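Local coordinates for flocculation protein FLO11 (Saccharomyces cerevisiae, PDB 4UYT) that mediates homotypic cell-cell adhesion of yeast during flocculation, and takes part in substrate adhesion, invasive growth and biofilm formation, here represented by its N-terminal adhesin domain, at residues Q31-D35 and F119-Y125; N45-I51 and A99-A105; N110-M116 and P164-I170. All coordinates share one frame; numbering follows the deposited sequence.

Contact 1: Q31-D35 and F119-Y125; sequences QYTLD and FQIQFEY
Strand 32-35, which carries Tyr-32 and Leu-34, faces strand 120-125 across the protein core, the short axes passing 11.2 Å apart with their directions at 140°, a spacing at which side chains rather than backbones meet. Tyr-32 and Tyr-125 reach for each other from opposite directions, and their hydroxyls join in a hydrogen bond, OH to OH 2.8 Å. Each hydroxyl lies at the edge of the other ring, close to its plane, and the bond gives each of the two buried tyrosines a polar partner in an otherwise apolar layer. Next to this bond the Tyr-32 and Phe-123 rings run alongside in opposed directions, planes inclined at 49°; Tyr-32 CE2 comes 3.7 Å from Phe-123 CE2, in an oblique aromatic pairing. Further along, Leu-34 has CG anti to its backbone N (chi1 -179°), and its CD1 methyl is the atom that reaches the second segment. That methyl sits 4.1 Å from Ile-121 CD1 and equally far from the CZ atom of Phe-119, whose ring end comes nearer than its CB does. Phe-144 stacks on Phe-123 and Val-53 touches Tyr-32, Leu-34 and Ile-121, extending the same apolar layer. Two facing antiparallel sheets packed through alternate inward side chains form the beta-sandwich core of this fibronectin type III-like adhesin domain.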
# COMPACT_ATOMS: atom_id res chain seq x y z
N GLN A 31 3.88 -6.45 -12.32
CA GLN A 31 2.63 -6.33 -11.60
C GLN A 31 2.76 -6.68 -10.12
O GLN A 31 3.35 -7.69 -9.75
CB GLN A 31 1.56 -7.19 -12.23
CG GLN A 31 1.16 -6.69 -13.61
CD GLN A 31 0.32 -7.68 -14.36
OE1 GLN A 31 -0.16 -8.69 -13.81
NE2 GLN A 31 0.10 -7.39 -15.63
N TYR A 32 2.16 -5.84 -9.29
CA TYR A 32 1.98 -6.10 -7.85
C TYR A 32 0.49 -5.95 -7.54
O TYR A 32 -0.22 -5.23 -8.24
CB TYR A 32 2.74 -5.08 -6.98
CG TYR A 32 4.24 -5.17 -7.05
CD1 TYR A 32 4.94 -4.71 -8.16
CD2 TYR A 32 4.97 -5.65 -5.95
CE1 TYR A 32 6.32 -4.76 -8.20
CE2 TYR A 32 6.35 -5.70 -5.99
CZ TYR A 32 7.02 -5.26 -7.13
OH TYR A 32 8.39 -5.30 -7.16
N THR A 33 0.08 -6.54 -6.41
CA THR A 33 -1.22 -6.35 -5.84
C THR A 33 -1.08 -5.89 -4.40
O THR A 33 -0.08 -6.15 -3.73
CB THR A 33 -2.07 -7.64 -5.89
OG1 THR A 33 -1.41 -8.67 -5.16
CG2 THR A 33 -2.33 -8.08 -7.34
N LEU A 34 -2.13 -5.24 -3.91
CA LEU A 34 -2.23 -4.80 -2.52
C LEU A 34 -3.59 -5.15 -1.99
O LEU A 34 -4.59 -4.89 -2.66
CB LEU A 34 -1.95 -3.28 -2.42
CG LEU A 34 -2.00 -2.69 -1.01
CD1 LEU A 34 -1.05 -1.50 -0.87
CD2 LEU A 34 -3.39 -2.28 -0.56
N ASP A 35 -3.62 -5.69 -0.77
CA ASP A 35 -4.85 -5.90 -0.04
C ASP A 35 -4.70 -5.27 1.35
O ASP A 35 -3.64 -5.26 1.93
CB ASP A 35 -5.16 -7.40 0.08
CG ASP A 35 -6.56 -7.69 0.48
OD1 ASP A 35 -7.43 -6.80 0.42
OD2 ASP A 35 -6.81 -8.88 0.79
N PHE A 119 -2.04 6.54 -0.69
CA PHE A 119 -0.63 6.65 -0.43
C PHE A 119 0.11 5.99 -1.59
O PHE A 119 -0.49 5.43 -2.50
CB PHE A 119 -0.26 6.02 0.95
CG PHE A 119 -0.68 4.57 1.09
CD1 PHE A 119 0.11 3.56 0.60
CD2 PHE A 119 -1.86 4.23 1.71
CE1 PHE A 119 -0.29 2.22 0.71
CE2 PHE A 119 -2.27 2.91 1.84
CZ PHE A 119 -1.46 1.92 1.34
N GLN A 120 1.43 6.06 -1.53
CA GLN A 120 2.28 5.41 -2.51
C GLN A 120 3.30 4.56 -1.80
O GLN A 120 3.64 4.80 -0.63
CB GLN A 120 2.96 6.41 -3.43
CG GLN A 120 1.98 7.37 -4.09
CD GLN A 120 1.61 8.51 -3.17
OE1 GLN A 120 2.48 9.13 -2.57
NE2 GLN A 120 0.31 8.77 -3.03
N ILE A 121 3.80 3.58 -2.53
CA ILE A 121 4.89 2.76 -2.06
C ILE A 121 6.05 2.95 -3.04
O ILE A 121 5.89 2.70 -4.25
CB ILE A 121 4.50 1.28 -1.92
CG1 ILE A 121 3.24 1.13 -1.04
CG2 ILE A 121 5.67 0.51 -1.34
CD1 ILE A 121 2.83 -0.30 -0.79
N GLN A 122 7.17 3.43 -2.51
CA GLN A 122 8.33 3.77 -3.31
C GLN A 122 9.32 2.63 -3.19
O GLN A 122 9.85 2.34 -2.11
CB GLN A 122 8.93 5.08 -2.81
CG GLN A 122 10.17 5.57 -3.52
CD GLN A 122 10.79 6.75 -2.80
OE1 GLN A 122 10.14 7.76 -2.57
NE2 GLN A 122 12.04 6.61 -2.41
N PHE A 123 9.60 2.01 -4.35
CA PHE A 123 10.55 0.92 -4.45
C PHE A 123 11.82 1.44 -5.12
O PHE A 123 11.76 2.13 -6.15
CB PHE A 123 10.01 -0.17 -5.37
CG PHE A 123 8.85 -0.98 -4.81
CD1 PHE A 123 7.57 -0.46 -4.76
CD2 PHE A 123 9.04 -2.29 -4.41
CE1 PHE A 123 6.52 -1.21 -4.28
CE2 PHE A 123 7.98 -3.07 -3.96
CZ PHE A 123 6.72 -2.54 -3.91
N GLU A 124 12.96 1.05 -4.58
CA GLU A 124 14.24 1.27 -5.26
C GLU A 124 14.97 -0.05 -5.23
O GLU A 124 15.47 -0.48 -4.19
CB GLU A 124 15.09 2.35 -4.57
CG GLU A 124 14.52 3.75 -4.63
CD GLU A 124 15.39 4.79 -3.93
OE1 GLU A 124 16.46 4.46 -3.38
OE2 GLU A 124 14.98 5.97 -3.93
N TYR A 125 15.08 -0.66 -6.41
CA TYR A 125 15.91 -1.82 -6.61
C TYR A 125 17.20 -1.43 -7.33
O TYR A 125 17.26 -0.44 -8.06
CB TYR A 125 15.18 -2.84 -7.49
CG TYR A 125 13.93 -3.47 -6.89
CD1 TYR A 125 14.03 -4.60 -6.08
CD2 TYR A 125 12.65 -3.03 -7.23
CE1 TYR A 125 12.91 -5.25 -5.58
CE2 TYR A 125 11.53 -3.68 -6.75
CZ TYR A 125 11.65 -4.79 -5.93
OH TYR A 125 10.56 -5.50 -5.45

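Contact 2: N45-I51 and A99-A105; sequences NTYQITI and ATFEVYA. With NA (sodium ion), chain G.
Ile-49 and Phe-101 form a hydrogen-bonded antiparallel pair whose side chains meet on the buried face of the sheet. The isoleucine has CG1 between its backbone N and carbonyl carbon (chi1 75°), which brings that carbon over one face of the Phe-101 ring, 4.2 Å from the centroid and offset toward the rim, as a CH-pi contact. From there CD1 goes on to Val-103 CG1, the two side chains crossing at about a right angle. Ile-51 touches the same ring at its edge, CD1 to CE1 of Phe-101 4.1 Å. Near the end of the pairing Tyr-47 lays CE1 of its ring 3.8 Å from Ala-105 CB. One water, in the plane of the Tyr-47 ring at its edge, accepts from the phenol and donates to Asn-45 OD1 and Ala-105 O; the phenol oxygen also hydrogen-bonds to the backbone N of Asp-171.

On the other face the Thr-50 and Thr-100 hydroxyls are hydrogen-bonded, OG1 to OG1 2.8 Å, and either could donate, while Thr-100 CG2 packs 3.5 Å from Gln-48 CG. A sodium ion is held by Gln-48 O at 2.9 Å, by Ser-38 and by a water that donates to Gln-48 OE1. The backbones pair from Ile-51 with Ala-99 to Thr-46 with Tyr-104, and Ala-105 N to Asn-45 O adds a last bond. Strand 96-104 is an edge strand of its four-stranded sheet, and strand 46-55 lies between it and strand 32-43; Ile-69 of strand 64-70 and Trp-168 of strand 166-169 cover the Phe-101 side.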
# COMPACT_ATOMS: atom_id res chain seq x y z
N ASN A 45 -10.15 9.90 14.35
CA ASN A 45 -10.36 9.25 13.02
C ASN A 45 -9.13 8.48 12.57
O ASN A 45 -8.84 8.38 11.37
CB ASN A 45 -10.80 10.26 11.95
CG ASN A 45 -12.18 10.75 12.25
OD1 ASN A 45 -13.13 9.97 12.23
ND2 ASN A 45 -12.32 12.02 12.53
N THR A 46 -8.43 7.94 13.56
CA THR A 46 -7.18 7.25 13.37
C THR A 46 -7.42 5.74 13.39
O THR A 46 -8.06 5.22 14.33
CB THR A 46 -6.20 7.63 14.46
OG1 THR A 46 -6.07 9.05 14.47
CG2 THR A 46 -4.86 7.01 14.23
N TYR A 47 -6.90 5.06 12.37
CA TYR A 47 -7.04 3.60 12.24
C TYR A 47 -5.67 3.01 12.02
O TYR A 47 -4.84 3.56 11.31
CB TYR A 47 -7.92 3.24 11.02
CG TYR A 47 -9.28 3.86 11.09
CD1 TYR A 47 -9.50 5.18 10.71
CD2 TYR A 47 -10.37 3.12 11.54
CE1 TYR A 47 -10.72 5.74 10.81
CE2 TYR A 47 -11.62 3.69 11.61
CZ TYR A 47 -11.79 5.01 11.25
OH TYR A 47 -13.04 5.55 11.32
N GLN A 48 -5.48 1.85 12.65
CA GLN A 48 -4.31 1.03 12.42
C GLN A 48 -4.67 -0.00 11.37
O GLN A 48 -5.60 -0.79 11.56
CB GLN A 48 -3.87 0.37 13.72
CG GLN A 48 -2.58 -0.40 13.57
CD GLN A 48 -2.05 -0.86 14.88
OE1 GLN A 48 -2.65 -1.68 15.54
NE2 GLN A 48 -0.91 -0.31 15.29
N ILE A 49 -3.98 0.04 10.22
CA ILE A 49 -4.27 -0.84 9.11
C ILE A 49 -3.08 -1.71 8.79
O ILE A 49 -1.94 -1.30 9.05
CB ILE A 49 -4.74 -0.06 7.86
CG1 ILE A 49 -3.62 0.68 7.13
CG2 ILE A 49 -5.86 0.88 8.27
CD1 ILE A 49 -4.06 1.31 5.82
N THR A 50 -3.37 -2.88 8.24
CA THR A 50 -2.34 -3.77 7.78
C THR A 50 -2.58 -4.00 6.28
O THR A 50 -3.69 -4.31 5.86
CB THR A 50 -2.38 -5.09 8.54
OG1 THR A 50 -2.15 -4.79 9.93
CG2 THR A 50 -1.30 -6.04 8.06
N ILE A 51 -1.50 -3.89 5.52
CA ILE A 51 -1.51 -4.17 4.11
C ILE A 51 -0.67 -5.40 3.80
O ILE A 51 0.29 -5.69 4.52
CB ILE A 51 -1.06 -2.96 3.26
CG1 ILE A 51 0.40 -2.57 3.51
CG2 ILE A 51 -2.00 -1.79 3.48
CD1 ILE A 51 0.96 -1.50 2.58
N ALA A 99 2.72 -4.66 6.09
CA ALA A 99 3.08 -3.48 6.86
C ALA A 99 1.87 -3.05 7.64
O ALA A 99 0.76 -3.16 7.14
CB ALA A 99 3.56 -2.36 5.95
N THR A 100 2.10 -2.52 8.83
CA THR A 100 1.04 -1.99 9.69
C THR A 100 1.39 -0.56 10.06
O THR A 100 2.51 -0.27 10.46
CB THR A 100 0.87 -2.88 10.93
OG1 THR A 100 0.49 -4.21 10.55
CG2 THR A 100 -0.19 -2.34 11.84
N PHE A 101 0.43 0.34 9.91
CA PHE A 101 0.67 1.75 10.15
C PHE A 101 -0.67 2.42 10.35
O PHE A 101 -1.70 1.82 10.14
CB PHE A 101 1.48 2.42 9.03
CG PHE A 101 0.84 2.32 7.67
CD1 PHE A 101 0.97 1.17 6.88
CD2 PHE A 101 0.12 3.38 7.15
CE1 PHE A 101 0.39 1.08 5.65
CE2 PHE A 101 -0.45 3.29 5.89
CZ PHE A 101 -0.32 2.14 5.15
N GLU A 102 -0.62 3.68 10.81
CA GLU A 102 -1.83 4.42 11.10
C GLU A 102 -2.15 5.44 10.00
O GLU A 102 -1.28 6.08 9.42
CB GLU A 102 -1.73 5.10 12.46
CG GLU A 102 -1.78 4.11 13.60
CD GLU A 102 -1.59 4.76 14.96
OE1 GLU A 102 -0.80 5.70 15.11
OE2 GLU A 102 -2.21 4.31 15.91
N VAL A 103 -3.46 5.59 9.77
CA VAL A 103 -3.98 6.56 8.84
C VAL A 103 -5.10 7.33 9.51
O VAL A 103 -5.77 6.82 10.40
CB VAL A 103 -4.50 5.91 7.54
CG1 VAL A 103 -3.38 5.19 6.81
CG2 VAL A 103 -5.67 4.97 7.82
N TYR A 104 -5.33 8.54 9.01
CA TYR A 104 -6.51 9.29 9.34
C TYR A 104 -7.47 9.14 8.17
O TYR A 104 -7.17 9.56 7.04
CB TYR A 104 -6.19 10.78 9.54
CG TYR A 104 -5.08 11.12 10.48
CD1 TYR A 104 -4.93 10.50 11.72
CD2 TYR A 104 -4.17 12.14 10.15
CE1 TYR A 104 -3.92 10.85 12.60
CE2 TYR A 104 -3.16 12.48 11.01
CZ TYR A 104 -3.03 11.85 12.23
OH TYR A 104 -2.02 12.23 13.06
N ALA A 105 -8.60 8.48 8.40
CA ALA A 105 -9.58 8.19 7.32
C ALA A 105 -10.82 8.98 7.62
O ALA A 105 -11.48 8.73 8.63
CB ALA A 105 -9.88 6.70 7.25
NA NA G . -4.72 -3.49 11.70
O HOH W 1 -13.41 7.95 10.43
O HOH W 2 -3.88 -3.76 13.94

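Contact 3: N110-M116 and P164-I170; sequences NSCQVWM and PGFYWNI. With NA (sodium ion), chain B.
Cys-112 O accepts from Ile-170 N at 2.8 Å and from a water at 3.0 Å, the same water also donating to Ile-170 O. The amide of Gln-113 is gripped at both its ends: its NE2 donates to Asn-169 OD1 (3.0 Å), the two amide planes nearly perpendicular, while Asn-169 ND2 hydrogen-bonds to Asp-173 O, and its OE1 receives an almost straight bond from Asn-110 ND2 on a lone pair. Asn-110 OD1 in turn accepts from Cys-112 N, an Asx turn just before strand 113-115. Tyr-167, with CG between its backbone N and carbonyl carbon (chi1 67°), directs its ring edge at the face of Trp-115, an edge-to-face pair with planes at 79°. A sodium ion lies in the plane of that indole, 2.9 Å from Trp-115 NE1. On the buried side Met-116 CB approaches Trp-168 CH2 to 3.6 Å, its backbone N lying over the same indole. Val-114 CG1 meets Ile-170 CG1 at 3.6 Å, the side chains crossing at about a right angle. Cys-112 is disulfide-bonded to Cys-176. The short antiparallel pairing builds one edge of a small three-stranded sheet whose partly exposed Trp-115 and Tyr-167 may belong to the surface aromatic bands of the Flo11 domain.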
# COMPACT_ATOMS: atom_id res chain seq x y z
N ASN A 110 -20.25 7.03 2.56
CA ASN A 110 -21.65 7.13 2.90
C ASN A 110 -21.65 7.47 4.40
O ASN A 110 -20.61 7.74 5.00
CB ASN A 110 -22.39 5.84 2.56
CG ASN A 110 -21.75 4.63 3.18
OD1 ASN A 110 -21.45 4.63 4.37
ND2 ASN A 110 -21.46 3.61 2.38
N SER A 111 -22.80 7.45 5.03
CA SER A 111 -22.85 7.90 6.42
C SER A 111 -22.17 6.96 7.38
O SER A 111 -21.85 7.40 8.48
CB SER A 111 -24.28 8.09 6.89
OG SER A 111 -24.95 6.86 6.89
N CYS A 112 -21.90 5.72 6.98
CA CYS A 112 -21.31 4.70 7.84
C CYS A 112 -19.85 4.39 7.57
O CYS A 112 -19.25 3.77 8.42
CB CYS A 112 -22.09 3.39 7.79
SG CYS A 112 -23.65 3.38 8.67
N GLN A 113 -19.32 4.79 6.40
CA GLN A 113 -18.05 4.28 5.91
C GLN A 113 -17.18 5.38 5.38
O GLN A 113 -17.69 6.35 4.83
CB GLN A 113 -18.29 3.22 4.85
CG GLN A 113 -19.13 2.11 5.44
CD GLN A 113 -19.44 1.04 4.52
OE1 GLN A 113 -20.06 1.25 3.47
NE2 GLN A 113 -18.91 -0.16 4.85
N VAL A 114 -15.86 5.22 5.55
CA VAL A 114 -14.87 6.20 5.15
C VAL A 114 -13.83 5.51 4.27
O VAL A 114 -13.50 4.34 4.48
CB VAL A 114 -14.17 6.89 6.35
CG1 VAL A 114 -14.99 8.06 6.89
CG2 VAL A 114 -13.74 5.87 7.41
N TRP A 115 -13.27 6.28 3.36
CA TRP A 115 -12.17 5.87 2.51
C TRP A 115 -10.85 5.89 3.25
O TRP A 115 -10.50 6.83 3.97
CB TRP A 115 -12.03 6.81 1.32
CG TRP A 115 -13.09 6.67 0.26
CD1 TRP A 115 -14.14 7.48 0.04
CD2 TRP A 115 -13.13 5.67 -0.75
NE1 TRP A 115 -14.84 7.05 -1.04
CE2 TRP A 115 -14.23 5.94 -1.57
CE3 TRP A 115 -12.31 4.58 -1.06
CZ2 TRP A 115 -14.56 5.15 -2.68
CZ3 TRP A 115 -12.62 3.82 -2.18
CH2 TRP A 115 -13.74 4.11 -2.97
N MET A 116 -10.06 4.88 2.98
CA MET A 116 -8.64 4.96 3.23
C MET A 116 -8.04 6.17 2.50
O MET A 116 -8.30 6.33 1.31
CB MET A 116 -8.00 3.70 2.68
CG MET A 116 -6.52 3.54 2.95
SD MET A 116 -5.88 2.04 2.21
CE MET A 116 -5.69 2.56 0.51
N PRO A 164 -6.08 -0.71 -5.80
CA PRO A 164 -7.36 -0.14 -5.41
C PRO A 164 -7.28 0.69 -4.15
O PRO A 164 -6.42 0.53 -3.29
CB PRO A 164 -8.25 -1.39 -5.17
CG PRO A 164 -7.31 -2.54 -5.00
CD PRO A 164 -6.06 -2.18 -5.72
N GLY A 165 -8.21 1.63 -4.06
CA GLY A 165 -8.59 2.18 -2.77
C GLY A 165 -9.53 1.25 -2.01
O GLY A 165 -10.11 0.31 -2.59
N PHE A 166 -9.67 1.50 -0.71
CA PHE A 166 -10.45 0.68 0.21
C PHE A 166 -11.26 1.57 1.10
O PHE A 166 -10.89 2.73 1.35
CB PHE A 166 -9.53 -0.20 1.07
CG PHE A 166 -8.87 -1.28 0.29
CD1 PHE A 166 -7.72 -1.03 -0.45
CD2 PHE A 166 -9.40 -2.58 0.30
CE1 PHE A 166 -7.15 -2.05 -1.20
CE2 PHE A 166 -8.80 -3.60 -0.44
CZ PHE A 166 -7.68 -3.32 -1.17
N TYR A 167 -12.32 1.01 1.67
CA TYR A 167 -13.10 1.74 2.67
C TYR A 167 -13.58 0.77 3.73
O TYR A 167 -13.53 -0.46 3.59
CB TYR A 167 -14.24 2.50 1.99
CG TYR A 167 -15.34 1.67 1.34
CD1 TYR A 167 -16.32 1.07 2.11
CD2 TYR A 167 -15.48 1.62 -0.03
CE1 TYR A 167 -17.38 0.41 1.57
CE2 TYR A 167 -16.57 0.95 -0.61
CZ TYR A 167 -17.51 0.34 0.22
OH TYR A 167 -18.61 -0.33 -0.27
N TRP A 168 -14.03 1.33 4.85
CA TRP A 168 -14.43 0.55 6.01
C TRP A 168 -15.32 1.43 6.90
O TRP A 168 -15.51 2.61 6.67
CB TRP A 168 -13.23 0.05 6.79
CG TRP A 168 -12.26 1.11 7.20
CD1 TRP A 168 -12.36 1.99 8.25
CD2 TRP A 168 -11.02 1.41 6.57
NE1 TRP A 168 -11.27 2.82 8.30
CE2 TRP A 168 -10.41 2.47 7.30
CE3 TRP A 168 -10.33 0.86 5.48
CZ2 TRP A 168 -9.15 2.96 7.02
CZ3 TRP A 168 -9.07 1.34 5.19
CH2 TRP A 168 -8.49 2.38 5.96
N ASN A 169 -15.86 0.81 7.94
CA ASN A 169 -16.79 1.50 8.82
C ASN A 169 -16.11 2.57 9.70
O ASN A 169 -15.08 2.31 10.33
CB ASN A 169 -17.55 0.54 9.71
CG ASN A 169 -18.71 -0.13 8.99
OD1 ASN A 169 -18.66 -0.40 7.79
ND2 ASN A 169 -19.76 -0.41 9.72
N ILE A 170 -16.76 3.71 9.80
CA ILE A 170 -16.36 4.78 10.71
C ILE A 170 -16.30 4.22 12.13
O ILE A 170 -17.24 3.56 12.60
CB ILE A 170 -17.34 5.96 10.61
CG1 ILE A 170 -17.27 6.61 9.23
CG2 ILE A 170 -17.07 6.99 11.70
CD1 ILE A 170 -18.46 7.49 8.90
NA NA B . -17.09 8.15 -2.49
O HOH W 3 -19.68 3.28 11.32
O HOH W 4 -8.63 4.70 -0.93
O HOH W 5 -19.57 7.56 -2.23

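Overall arrangement
From the N terminus, residues 31-35 open the loop of contact 1, which closes only at 119-125. Contact 2 is nested within it: 45-51 and 99-105 close a loop of 47 residues. Contact 3 opens at 110-116, after contact 2 has closed, and ends at 164-170, so it crosses contact 1 while standing in series with contact 2. Contact 1 joins the two larger sheets face to face, contact 2 adds the edge strand 96-104 to the four-stranded sheet, and contact 3 pairs two strands of the small sheet. Contacts 1 and 2 meet where Phe-119 reaches Phe-101, contacts 2 and 3 where Tyr-47 meets Trp-168, and contacts 1 and 3 where Phe-166 packs on Leu-34 and Asp-35.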